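Local coordinates for peroxidase (Cellulomonas bogoriensis 69B4 = DSM 16987, PDB 6QZO), which binds heme b and, as expected for a DyP-type peroxidase, probably uses hydrogen peroxide to oxidise its substrates, at residues P136-G141 against V233-M238; G178-P183 against T191-L196; Y310-A315 against A321-L326. One frame throughout, in Å; residues are numbered along the deposited sequence.

Contact 1. Residues P136-G141 against V233-M238. With HEM (protoporphyrin IX containing Fe), chain I.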
loop_
_atom_site.group_PDB
_atom_site.type_symbol
_atom_site.label_atom_id
_atom_site.label_comp_id
_atom_site.label_asym_id
_atom_site.label_seq_id
_atom_site.Cartn_x
_atom_site.Cartn_y
_atom_site.Cartn_z
ATOM N N PRO A 136 -22.120 -2.682 3.785
ATOM C CA PRO A 136 -22.111 -2.053 5.108
ATOM C C PRO A 136 -20.734 -1.941 5.785
ATOM O O PRO A 136 -20.542 -0.999 6.506
ATOM C CB PRO A 136 -23.029 -2.952 5.963
ATOM C CG PRO A 136 -23.750 -3.937 5.021
ATOM C CD PRO A 136 -23.219 -3.653 3.637
ATOM N N ALA A 137 -19.821 -2.885 5.516
ATOM C CA ALA A 137 -18.448 -2.931 6.086
ATOM C C ALA A 137 -17.590 -1.776 5.549
ATOM O O ALA A 137 -16.496 -1.565 6.106
ATOM C CB ALA A 137 -17.794 -4.266 5.788
ATOM N N TRP A 138 -18.014 -1.108 4.475
ATOM C CA TRP A 138 -17.295 0.077 3.922
ATOM C C TRP A 138 -18.140 1.347 4.123
ATOM O O TRP A 138 -17.822 2.370 3.501
ATOM C CB TRP A 138 -16.952 -0.129 2.440
ATOM C CG TRP A 138 -15.999 -1.243 2.151
ATOM C CD1 TRP A 138 -16.229 -2.301 1.323
ATOM C CD2 TRP A 138 -14.646 -1.388 2.623
ATOM N NE1 TRP A 138 -15.132 -3.117 1.279
ATOM C CE2 TRP A 138 -14.145 -2.587 2.065
ATOM C CE3 TRP A 138 -13.816 -0.641 3.462
ATOM C CZ2 TRP A 138 -12.860 -3.055 2.332
ATOM C CZ3 TRP A 138 -12.541 -1.093 3.718
ATOM C CH2 TRP A 138 -12.076 -2.293 3.178
ATOM N N CYS A 139 -19.177 1.277 4.963
ATOM C CA CYS A 139 -20.163 2.367 5.158
ATOM C C CYS A 139 -20.077 2.933 6.578
ATOM O O CYS A 139 -19.697 2.181 7.502
ATOM C CB CYS A 139 -21.576 1.889 4.878
ATOM S SG CYS A 139 -21.854 1.545 3.129
ATOM N N ASP A 140 -20.452 4.213 6.714
ATOM C CA ASP A 140 -20.714 4.920 7.994
ATOM C C ASP A 140 -19.434 4.908 8.856
ATOM O O ASP A 140 -18.335 4.860 8.289
ATOM C CB ASP A 140 -21.909 4.301 8.722
ATOM C CG ASP A 140 -23.151 4.134 7.872
ATOM O OD1 ASP A 140 -23.379 4.958 6.961
ATOM O OD2 ASP A 140 -23.848 3.133 8.103
ATOM N N GLY A 141 -19.588 4.982 10.173
ATOM C CA GLY A 141 -18.535 5.267 11.158
ATOM C C GLY A 141 -18.918 6.462 12.028
ATOM O O GLY A 141 -19.330 7.459 11.476
ATOM N N VAL A 233 -16.937 10.099 1.745
ATOM C CA VAL A 233 -16.078 8.986 1.270
ATOM C C VAL A 233 -16.967 7.978 0.551
ATOM O O VAL A 233 -17.769 7.319 1.235
ATOM C CB VAL A 233 -15.321 8.322 2.431
ATOM C CG1 VAL A 233 -14.431 7.188 1.971
ATOM C CG2 VAL A 233 -14.501 9.342 3.189
ATOM N N ARG A 234 -16.832 7.906 -0.779
ATOM C CA ARG A 234 -17.374 6.808 -1.610
ATOM C C ARG A 234 -16.205 5.913 -2.030
ATOM O O ARG A 234 -15.244 6.425 -2.653
ATOM C CB ARG A 234 -18.074 7.350 -2.852
ATOM C CG ARG A 234 -19.179 8.348 -2.569
ATOM C CD ARG A 234 -20.486 7.701 -2.177
ATOM N NE ARG A 234 -21.278 7.268 -3.296
ATOM C CZ ARG A 234 -22.500 6.762 -3.214
ATOM N NH1 ARG A 234 -23.083 6.550 -2.042
ATOM N NH2 ARG A 234 -23.110 6.443 -4.339
ATOM N N ARG A 235 -16.264 4.643 -1.659
ATOM C CA ARG A 235 -15.392 3.578 -2.209
ATOM C C ARG A 235 -16.031 3.145 -3.523
ATOM O O ARG A 235 -17.145 2.573 -3.473
ATOM C CB ARG A 235 -15.293 2.416 -1.222
ATOM C CG ARG A 235 -14.155 1.455 -1.513
ATOM C CD ARG A 235 -14.134 0.308 -0.532
ATOM N NE ARG A 235 -13.112 -0.684 -0.818
ATOM C CZ ARG A 235 -11.813 -0.558 -0.565
ATOM N NH1 ARG A 235 -11.321 0.554 -0.042
ATOM N NH2 ARG A 235 -10.983 -1.553 -0.842
ATOM N N ILE A 236 -15.415 3.471 -4.657
ATOM C CA ILE A 236 -16.042 3.217 -5.987
ATOM C C ILE A 236 -15.155 2.221 -6.730
ATOM O O ILE A 236 -14.026 2.583 -7.095
ATOM C CB ILE A 236 -16.292 4.510 -6.792
ATOM C CG1 ILE A 236 -16.916 5.607 -5.928
ATOM C CG2 ILE A 236 -17.167 4.203 -7.995
ATOM C CD1 ILE A 236 -17.082 6.928 -6.657
ATOM N N ALA A 237 -15.685 1.006 -6.917
ATOM C CA ALA A 237 -14.991 -0.119 -7.571
ATOM C C ALA A 237 -14.973 0.118 -9.084
ATOM O O ALA A 237 -15.995 0.629 -9.633
ATOM C CB ALA A 237 -15.684 -1.397 -7.216
ATOM N N MET A 238 -13.855 -0.227 -9.731
ATOM C CA MET A 238 -13.708 -0.182 -11.212
ATOM C C MET A 238 -13.772 -1.612 -11.739
ATOM O O MET A 238 -13.033 -2.475 -11.244
ATOM C CB MET A 238 -12.386 0.462 -11.619
ATOM C CG MET A 238 -12.286 1.903 -11.252
ATOM S SD MET A 238 -10.558 2.455 -11.299
ATOM C CE MET A 238 -10.818 4.230 -11.361
HETATM C CHA HEM I . -14.405 14.641 -13.423
HETATM C CHB HEM I . -13.209 9.988 -13.158
HETATM C CHC HEM I . -16.708 9.286 -9.901
HETATM C CHD HEM I . -17.632 14.017 -9.860
HETATM C C1A HEM I . -13.809 13.430 -13.644
HETATM C C2A HEM I . -12.834 13.186 -14.655
HETATM C C3A HEM I . -12.513 11.869 -14.584
HETATM C C4A HEM I . -13.256 11.313 -13.519
HETATM C CMA HEM I . -11.529 11.112 -15.455
HETATM C CAA HEM I . -12.297 14.181 -15.668
HETATM C CBA HEM I . -11.064 14.946 -15.187
HETATM C CGA HEM I . -11.470 15.931 -14.139
HETATM O O1A HEM I . -11.402 15.553 -12.936
HETATM O O2A HEM I . -11.875 17.079 -14.475
HETATM C C1B HEM I . -14.082 9.414 -12.242
HETATM C C2B HEM I . -14.045 8.026 -11.939
HETATM C C3B HEM I . -15.039 7.808 -11.017
HETATM C C4B HEM I . -15.664 9.119 -10.797
HETATM C CMB HEM I . -13.071 7.004 -12.520
HETATM C CAB HEM I . -15.423 6.586 -10.282
HETATM C CBB HEM I . -14.679 5.482 -10.239
HETATM C C1C HEM I . -17.265 10.504 -9.587
HETATM C C2C HEM I . -18.299 10.673 -8.668
HETATM C C3C HEM I . -18.602 12.014 -8.626
HETATM C C4C HEM I . -17.706 12.676 -9.557
HETATM C CMC HEM I . -19.011 9.633 -7.846
HETATM C CAC HEM I . -19.684 12.413 -7.689
HETATM C CBC HEM I . -20.117 13.628 -7.488
HETATM C C1D HEM I . -16.801 14.562 -10.860
HETATM C C2D HEM I . -16.786 16.003 -11.171
HETATM C C3D HEM I . -15.906 16.176 -12.174
HETATM C C4D HEM I . -15.380 14.829 -12.455
HETATM C CMD HEM I . -17.601 17.131 -10.563
HETATM C CAD HEM I . -15.543 17.502 -12.854
HETATM C CBD HEM I . -16.474 17.772 -14.054
HETATM C CGD HEM I . -16.246 19.092 -14.782
HETATM O O1D HEM I . -16.699 20.161 -14.319
HETATM O O2D HEM I . -15.630 19.139 -15.884
HETATM N NA HEM I . -14.054 12.276 -12.960
HETATM N NB HEM I . -15.052 10.017 -11.553
HETATM N NC HEM I . -16.914 11.705 -10.128
HETATM N ND HEM I . -15.941 13.914 -11.658
HETATM FE FE HEM I . -15.541 12.065 -11.665
HETATM O O HOH W 1 -16.852 4.295 1.751
#
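Trp138 and Arg235 carry the whole side-chain contact between the loop 136-141 and the strand 229-238, and they do so by lying flat on one another. Arg235 leaves the strand with CG anti to its backbone nitrogen (chi1 -165°) and stays extended to NE, carrying its far half over the indole, and a turn about the CD-NE bond lays the guanidinium flat. Followed outward, CB and CG only bridge the gap; CD is the first atom to touch, sitting 3.6 Å from the centroid of the five-membered ring of Trp138 in a CH-pi contact. NE comes next, over the fused bond of the indole and 3.6 Å from Trp138 CE2. CZ then covers the six-membered ring, 4.0 Å from its centroid and 12° off the normal, a cation-pi geometry with the two planes only 16° apart. At the tip, NH2 reaches as far as Trp138 CZ2, while NH1 is hydrogen-bonded to Gln176 OE1 on the strand 170-179, a bond that helps to fix the rotation of the guanidinium. Tyr312 offers the same cation a second aromatic partner, and Glu314 a long, weak ion pair, so several groups probably stabilise the buried charge. The backbones stay well apart and are joined through a water that donates to Trp138 O at 2.8 Å and to Val233 O at 3.2 Å. Further along the strand, Ile236 CD1 meets the heme methyl CMC at 3.5 Å, and Met238 CE faces the methyl CMB. Here the two ferredoxin-like halves of the DyP fold meet: a loop tryptophan of the N-terminal half is stacked on an arginine from an inner strand of the C-terminal sheet, and that same strand lines the heme pocket.

Contact 2. Residues G178-P183 against T191-L196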
loop_
_atom_site.group_PDB
_atom_site.type_symbol
_atom_site.label_atom_id
_atom_site.label_comp_id
_atom_site.label_asym_id
_atom_site.label_seq_id
_atom_site.Cartn_x
_atom_site.Cartn_y
_atom_site.Cartn_z
ATOM N N GLY A 178 -5.081 4.085 0.156
ATOM C CA GLY A 178 -4.964 4.521 -1.243
ATOM C C GLY A 178 -3.624 5.174 -1.498
ATOM O O GLY A 178 -2.871 5.404 -0.508
ATOM N N PHE A 179 -3.364 5.495 -2.771
ATOM C CA PHE A 179 -2.055 5.977 -3.251
ATOM C C PHE A 179 -2.214 6.820 -4.516
ATOM O O PHE A 179 -3.209 6.684 -5.274
ATOM C CB PHE A 179 -1.123 4.799 -3.534
ATOM C CG PHE A 179 -1.639 3.790 -4.528
ATOM C CD1 PHE A 179 -1.427 3.961 -5.888
ATOM C CD2 PHE A 179 -2.313 2.659 -4.102
ATOM C CE1 PHE A 179 -1.884 3.030 -6.802
ATOM C CE2 PHE A 179 -2.763 1.724 -5.020
ATOM C CZ PHE A 179 -2.552 1.910 -6.368
ATOM N N ARG A 180 -1.241 7.712 -4.694
ATOM C CA ARG A 180 -0.903 8.387 -5.967
ATOM C C ARG A 180 0.557 8.037 -6.244
ATOM O O ARG A 180 1.078 7.118 -5.580
ATOM C CB ARG A 180 -1.089 9.903 -5.846
ATOM C CG ARG A 180 -2.460 10.325 -5.327
ATOM C CD ARG A 180 -2.529 11.834 -5.136
ATOM N NE ARG A 180 -3.902 12.242 -4.870
ATOM C CZ ARG A 180 -4.483 13.354 -5.314
ATOM N NH1 ARG A 180 -3.837 14.215 -6.090
ATOM N NH2 ARG A 180 -5.744 13.589 -4.995
ATOM N N ARG A 181 1.221 8.787 -7.111
ATOM C CA ARG A 181 2.662 8.574 -7.390
ATOM C C ARG A 181 3.467 8.970 -6.142
ATOM O O ARG A 181 2.915 9.628 -5.244
ATOM C CB ARG A 181 3.024 9.275 -8.703
ATOM C CG ARG A 181 2.350 8.629 -9.899
ATOM C CD ARG A 181 3.257 8.527 -11.096
ATOM N NE ARG A 181 2.637 7.815 -12.223
ATOM C CZ ARG A 181 2.968 6.604 -12.667
ATOM N NH1 ARG A 181 3.926 5.889 -12.088
ATOM N NH2 ARG A 181 2.315 6.097 -13.697
ATOM N N SER A 182 4.689 8.451 -6.041
ATOM C CA SER A 182 5.602 8.659 -4.896
ATOM C C SER A 182 6.140 10.085 -4.914
ATOM O O SER A 182 6.084 10.771 -5.932
ATOM C CB SER A 182 6.688 7.626 -4.930
ATOM O OG SER A 182 6.129 6.339 -4.648
ATOM N N PRO A 183 6.658 10.603 -3.782
ATOM C CA PRO A 183 7.278 11.933 -3.782
ATOM C C PRO A 183 8.419 12.013 -4.797
ATOM O O PRO A 183 9.183 11.072 -4.885
ATOM C CB PRO A 183 7.789 12.098 -2.345
ATOM C CG PRO A 183 7.884 10.684 -1.842
ATOM C CD PRO A 183 6.697 9.969 -2.459
ATOM N N THR A 191 0.728 16.019 -15.550
ATOM C CA THR A 191 -0.752 15.948 -15.345
ATOM C C THR A 191 -1.043 15.775 -13.840
ATOM O O THR A 191 -0.086 15.505 -13.077
ATOM C CB THR A 191 -1.410 14.869 -16.225
ATOM O OG1 THR A 191 -0.916 13.577 -15.856
ATOM C CG2 THR A 191 -1.210 15.104 -17.711
ATOM N N SER A 192 -2.313 15.922 -13.433
ATOM C CA SER A 192 -2.740 16.139 -12.018
ATOM C C SER A 192 -2.656 14.843 -11.195
ATOM O O SER A 192 -1.915 14.827 -10.177
ATOM C CB SER A 192 -4.122 16.739 -11.947
ATOM O OG SER A 192 -5.106 15.746 -12.163
ATOM N N MET A 193 -3.379 13.803 -11.614
ATOM C CA MET A 193 -3.344 12.434 -11.029
ATOM C C MET A 193 -3.845 11.456 -12.090
ATOM O O MET A 193 -4.783 11.813 -12.841
ATOM C CB MET A 193 -4.235 12.318 -9.786
ATOM C CG MET A 193 -4.144 10.970 -9.079
ATOM S SD MET A 193 -5.598 10.606 -8.032
ATOM C CE MET A 193 -6.477 9.455 -9.098
ATOM N N ARG A 194 -3.234 10.271 -12.138
ATOM C CA ARG A 194 -3.651 9.142 -13.002
ATOM C C ARG A 194 -4.369 8.139 -12.125
ATOM O O ARG A 194 -3.817 7.820 -11.078
ATOM C CB ARG A 194 -2.448 8.488 -13.684
ATOM C CG ARG A 194 -1.878 9.307 -14.830
ATOM C CD ARG A 194 -2.681 9.109 -16.093
ATOM N NE ARG A 194 -2.187 9.933 -17.191
ATOM C CZ ARG A 194 -2.759 10.002 -18.379
ATOM N NH1 ARG A 194 -3.848 9.296 -18.637
ATOM N NH2 ARG A 194 -2.249 10.788 -19.312
ATOM N N ASN A 195 -5.563 7.712 -12.536
ATOM C CA ASN A 195 -6.341 6.664 -11.835
ATOM C C ASN A 195 -6.084 5.338 -12.558
ATOM O O ASN A 195 -5.409 5.351 -13.606
ATOM C CB ASN A 195 -7.817 7.050 -11.694
ATOM C CG ASN A 195 -8.587 7.021 -12.996
ATOM O OD1 ASN A 195 -8.278 6.238 -13.895
ATOM N ND2 ASN A 195 -9.595 7.862 -13.103
ATOM N N LEU A 196 -6.596 4.242 -12.012
ATOM C CA LEU A 196 -6.271 2.869 -12.481
ATOM C C LEU A 196 -7.154 2.500 -13.678
ATOM O O LEU A 196 -6.977 1.401 -14.214
ATOM C CB LEU A 196 -6.411 1.895 -11.308
ATOM C CG LEU A 196 -5.390 2.123 -10.194
ATOM C CD1 LEU A 196 -5.661 1.222 -9.007
ATOM C CD2 LEU A 196 -3.968 1.893 -10.679
#
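The chain leaves the strand 170-179 at Phe179 and runs on as an irregular segment, while 191-196 has no regular structure at all; the two backbones come nearest at Arg180 and Met193, whose CA atoms are 6.9 Å apart. At that spacing the side chains do the joining. Met193 SD lies over one face of the Arg180 guanidinium, offset toward its rim, 3.9 Å from NE and 4.0 Å from CZ, and the two side chains meet at roughly a right angle. Met193 points CG directly away from its own amide nitrogen (chi1 -175°), and the bend about its CG-SD bond turns the terminal methyl away, leaving SD against the guanidinium. One atom back along the chain, Met193 CG packs on the aliphatic CG of Arg180 at 4.2 Å. The strand 306-314 also holds the guanidinium: NH2 is hydrogen-bonded to Ala309 O, and Tyr310 is a cation-pi partner.

In the DyP fold this is the place where the N-terminal ferredoxin-like half passes into the C-terminal one, and the linking chain runs past the heme, touching it through Asn195. The second half of the contact is purely apolar. Phe179 CZ and Leu196 CD1 approach to 4.1 Å, the side chains again crossing nearly perpendicularly. Phe179, with chi1 57°, tucks its ring back over its own backbone, and from there the ring swings its far end toward the leucine. The subunit interface borders the same segment: Arg181 NE forms a salt bridge with Glu187 of its own chain, and NH1 forms one with Asp151 of the second subunit.

Contact 3. Residues Y310-A315 against A321-L326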
loop_
_atom_site.group_PDB
_atom_site.type_symbol
_atom_site.label_atom_id
_atom_site.label_comp_id
_atom_site.label_asym_id
_atom_site.label_seq_id
_atom_site.Cartn_x
_atom_site.Cartn_y
_atom_site.Cartn_z
ATOM N N TYR A 310 -7.960 9.217 -4.195
ATOM C CA TYR A 310 -6.775 8.331 -4.167
ATOM C C TYR A 310 -7.138 7.027 -4.883
ATOM O O TYR A 310 -8.319 6.669 -4.901
ATOM C CB TYR A 310 -6.351 8.099 -2.712
ATOM C CG TYR A 310 -5.525 9.213 -2.126
ATOM C CD1 TYR A 310 -6.106 10.377 -1.637
ATOM C CD2 TYR A 310 -4.152 9.114 -2.084
ATOM C CE1 TYR A 310 -5.333 11.408 -1.128
ATOM C CE2 TYR A 310 -3.368 10.130 -1.568
ATOM C CZ TYR A 310 -3.956 11.272 -1.081
ATOM O OH TYR A 310 -3.152 12.247 -0.580
ATOM N N ASN A 311 -6.156 6.345 -5.460
ATOM C CA ASN A 311 -6.336 4.992 -6.063
ATOM C C ASN A 311 -6.363 3.961 -4.934
ATOM O O ASN A 311 -5.576 4.108 -3.990
ATOM C CB ASN A 311 -5.206 4.636 -7.040
ATOM C CG ASN A 311 -5.064 5.659 -8.137
ATOM O OD1 ASN A 311 -6.071 6.101 -8.696
ATOM N ND2 ASN A 311 -3.832 6.054 -8.415
ATOM N N TYR A 312 -7.193 2.935 -5.062
ATOM C CA TYR A 312 -7.089 1.726 -4.215
ATOM C C TYR A 312 -6.889 0.519 -5.129
ATOM O O TYR A 312 -7.417 0.478 -6.236
ATOM C CB TYR A 312 -8.256 1.608 -3.235
ATOM C CG TYR A 312 -9.546 1.040 -3.745
ATOM C CD1 TYR A 312 -9.726 -0.326 -3.872
ATOM C CD2 TYR A 312 -10.636 1.861 -4.000
ATOM C CE1 TYR A 312 -10.927 -0.860 -4.316
ATOM C CE2 TYR A 312 -11.849 1.343 -4.416
ATOM C CZ TYR A 312 -12.000 -0.024 -4.573
ATOM O OH TYR A 312 -13.200 -0.536 -4.988
ATOM N N ASP A 313 -6.077 -0.407 -4.647
ATOM C CA ASP A 313 -5.659 -1.638 -5.350
ATOM C C ASP A 313 -5.430 -2.688 -4.276
ATOM O O ASP A 313 -4.417 -2.578 -3.601
ATOM C CB ASP A 313 -4.428 -1.363 -6.213
ATOM C CG ASP A 313 -4.095 -2.500 -7.158
ATOM O OD1 ASP A 313 -5.033 -2.980 -7.783
ATOM O OD2 ASP A 313 -2.906 -2.904 -7.253
ATOM N N GLU A 314 -6.373 -3.606 -4.088
ATOM C CA GLU A 314 -6.322 -4.610 -2.990
ATOM C C GLU A 314 -5.884 -5.957 -3.538
ATOM O O GLU A 314 -6.069 -6.176 -4.734
ATOM C CB GLU A 314 -7.698 -4.749 -2.311
ATOM C CG GLU A 314 -8.170 -3.483 -1.642
ATOM C CD GLU A 314 -7.164 -2.834 -0.703
ATOM O OE1 GLU A 314 -6.413 -3.536 -0.010
ATOM O OE2 GLU A 314 -7.125 -1.616 -0.685
ATOM N N ALA A 315 -5.354 -6.822 -2.679
ATOM C CA ALA A 315 -5.223 -8.263 -2.965
ATOM C C ALA A 315 -6.588 -8.713 -3.462
ATOM O O ALA A 315 -7.585 -8.474 -2.782
ATOM C CB ALA A 315 -4.784 -9.016 -1.739
ATOM N N ALA A 321 -8.684 -11.198 -11.068
ATOM C CA ALA A 321 -7.322 -10.680 -11.347
ATOM C C ALA A 321 -7.009 -9.481 -10.441
ATOM O O ALA A 321 -5.875 -9.386 -9.939
ATOM C CB ALA A 321 -7.217 -10.308 -12.808
ATOM N N SER A 322 -7.974 -8.589 -10.259
ATOM C CA SER A 322 -7.763 -7.265 -9.607
ATOM C C SER A 322 -8.956 -6.906 -8.714
ATOM O O SER A 322 -10.080 -7.331 -9.008
ATOM C CB SER A 322 -7.512 -6.186 -10.645
ATOM O OG SER A 322 -6.437 -6.525 -11.509
ATOM N N ASP A 323 -8.699 -6.142 -7.658
ATOM C CA ASP A 323 -9.703 -5.384 -6.876
ATOM C C ASP A 323 -9.199 -3.946 -6.811
ATOM O O ASP A 323 -8.487 -3.609 -5.838
ATOM C CB ASP A 323 -9.963 -6.001 -5.495
ATOM C CG ASP A 323 -11.047 -5.267 -4.692
ATOM O OD1 ASP A 323 -11.686 -4.361 -5.256
ATOM O OD2 ASP A 323 -11.271 -5.608 -3.537
ATOM N N SER A 324 -9.511 -3.177 -7.854
ATOM C CA SER A 324 -9.029 -1.793 -8.053
ATOM C C SER A 324 -10.215 -0.839 -8.048
ATOM O O SER A 324 -11.349 -1.279 -8.402
ATOM C CB SER A 324 -8.243 -1.677 -9.322
ATOM O OG SER A 324 -7.162 -2.590 -9.302
ATOM N N GLY A 325 -9.972 0.414 -7.656
ATOM C CA GLY A 325 -11.016 1.448 -7.707
ATOM C C GLY A 325 -10.516 2.798 -7.250
ATOM O O GLY A 325 -9.284 3.000 -7.205
ATOM N N LEU A 326 -11.454 3.687 -6.930
ATOM C CA LEU A 326 -11.195 5.086 -6.509
ATOM C C LEU A 326 -11.680 5.249 -5.062
ATOM O O LEU A 326 -12.827 4.829 -4.771
ATOM C CB LEU A 326 -11.949 6.013 -7.461
ATOM C CG LEU A 326 -11.463 7.465 -7.494
ATOM C CD1 LEU A 326 -10.084 7.566 -8.134
ATOM C CD2 LEU A 326 -12.452 8.353 -8.216
HETATM O O HOH W 2 -8.375 4.116 -9.348
#
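Strands 310-314 and 323-326 run antiparallel, their axes 4.7 Å apart at closest approach and their directions at 166°, with Tyr312 and Gly325 as the hydrogen-bonded pair at the middle. Tyr312 N gives a nearly straight bond to Gly325 O at 3.0 Å, though it arrives from above the carbonyl plane, and Gly325 N answers to Tyr312 O. A water also donates to Gly325 O, and to Asn311 OD1 beside it, giving that buried carbonyl a second donor. Tyr312 folds its ring back across the partner strand: chi1 81° places CG between the backbone nitrogen and the carbonyl carbon, and one ring face then rests on the glycine, with Gly325 CA 3.7 Å from the ring centroid as a CH-pi contact. With no CB at Gly325, the ring can lie this close. Asp323 OD1 comes to the ring edge at CE1, 3.7 Å away, its carboxylate turned almost perpendicular to the ring. On the face that carries Asp313 and Ser324, a short polar link forms, in which Ser324 OG donates to Asp313 OD1 at 2.6 Å, on the anti side of the carboxylate. Asp313 OD2 forms long, weak ion pairs with Arg152 and Arg177 of the second subunit. Near the opposite end, Leu326 CD1 packs against Tyr310 O at 3.8 Å, while its other methyl, CD2, turns to the heme. Together these features describe the beta hairpin of strands 306-314 and 323-332 in the C-terminal antiparallel sheet, part of the ferredoxin-like half of the DyP fold that holds the heme.

Overall arrangement
Contacts 1 and 3 share one sheet: the strand of 233-238 lies next to that of 321-326, probably joined by backbone bonds from Leu326 N to Ile236 O and from Met238 N to Ser324 O, and Arg235 also meets Tyr312. Contact 2 reaches contact 3 from the other side, Phe179 N bonding to Asn311 O, and Asn311 ND2 to Arg194 O. Contacts 2 and 3 are largely buried and both border the second subunit, whereas contact 1 is partly exposed on its loop side. Their chemistry follows their place: stacking of a cation on an indole between the halves, sulfur and apolar packing in the linking chain, and backbone pairing in the hairpin. All three have residues at the heme.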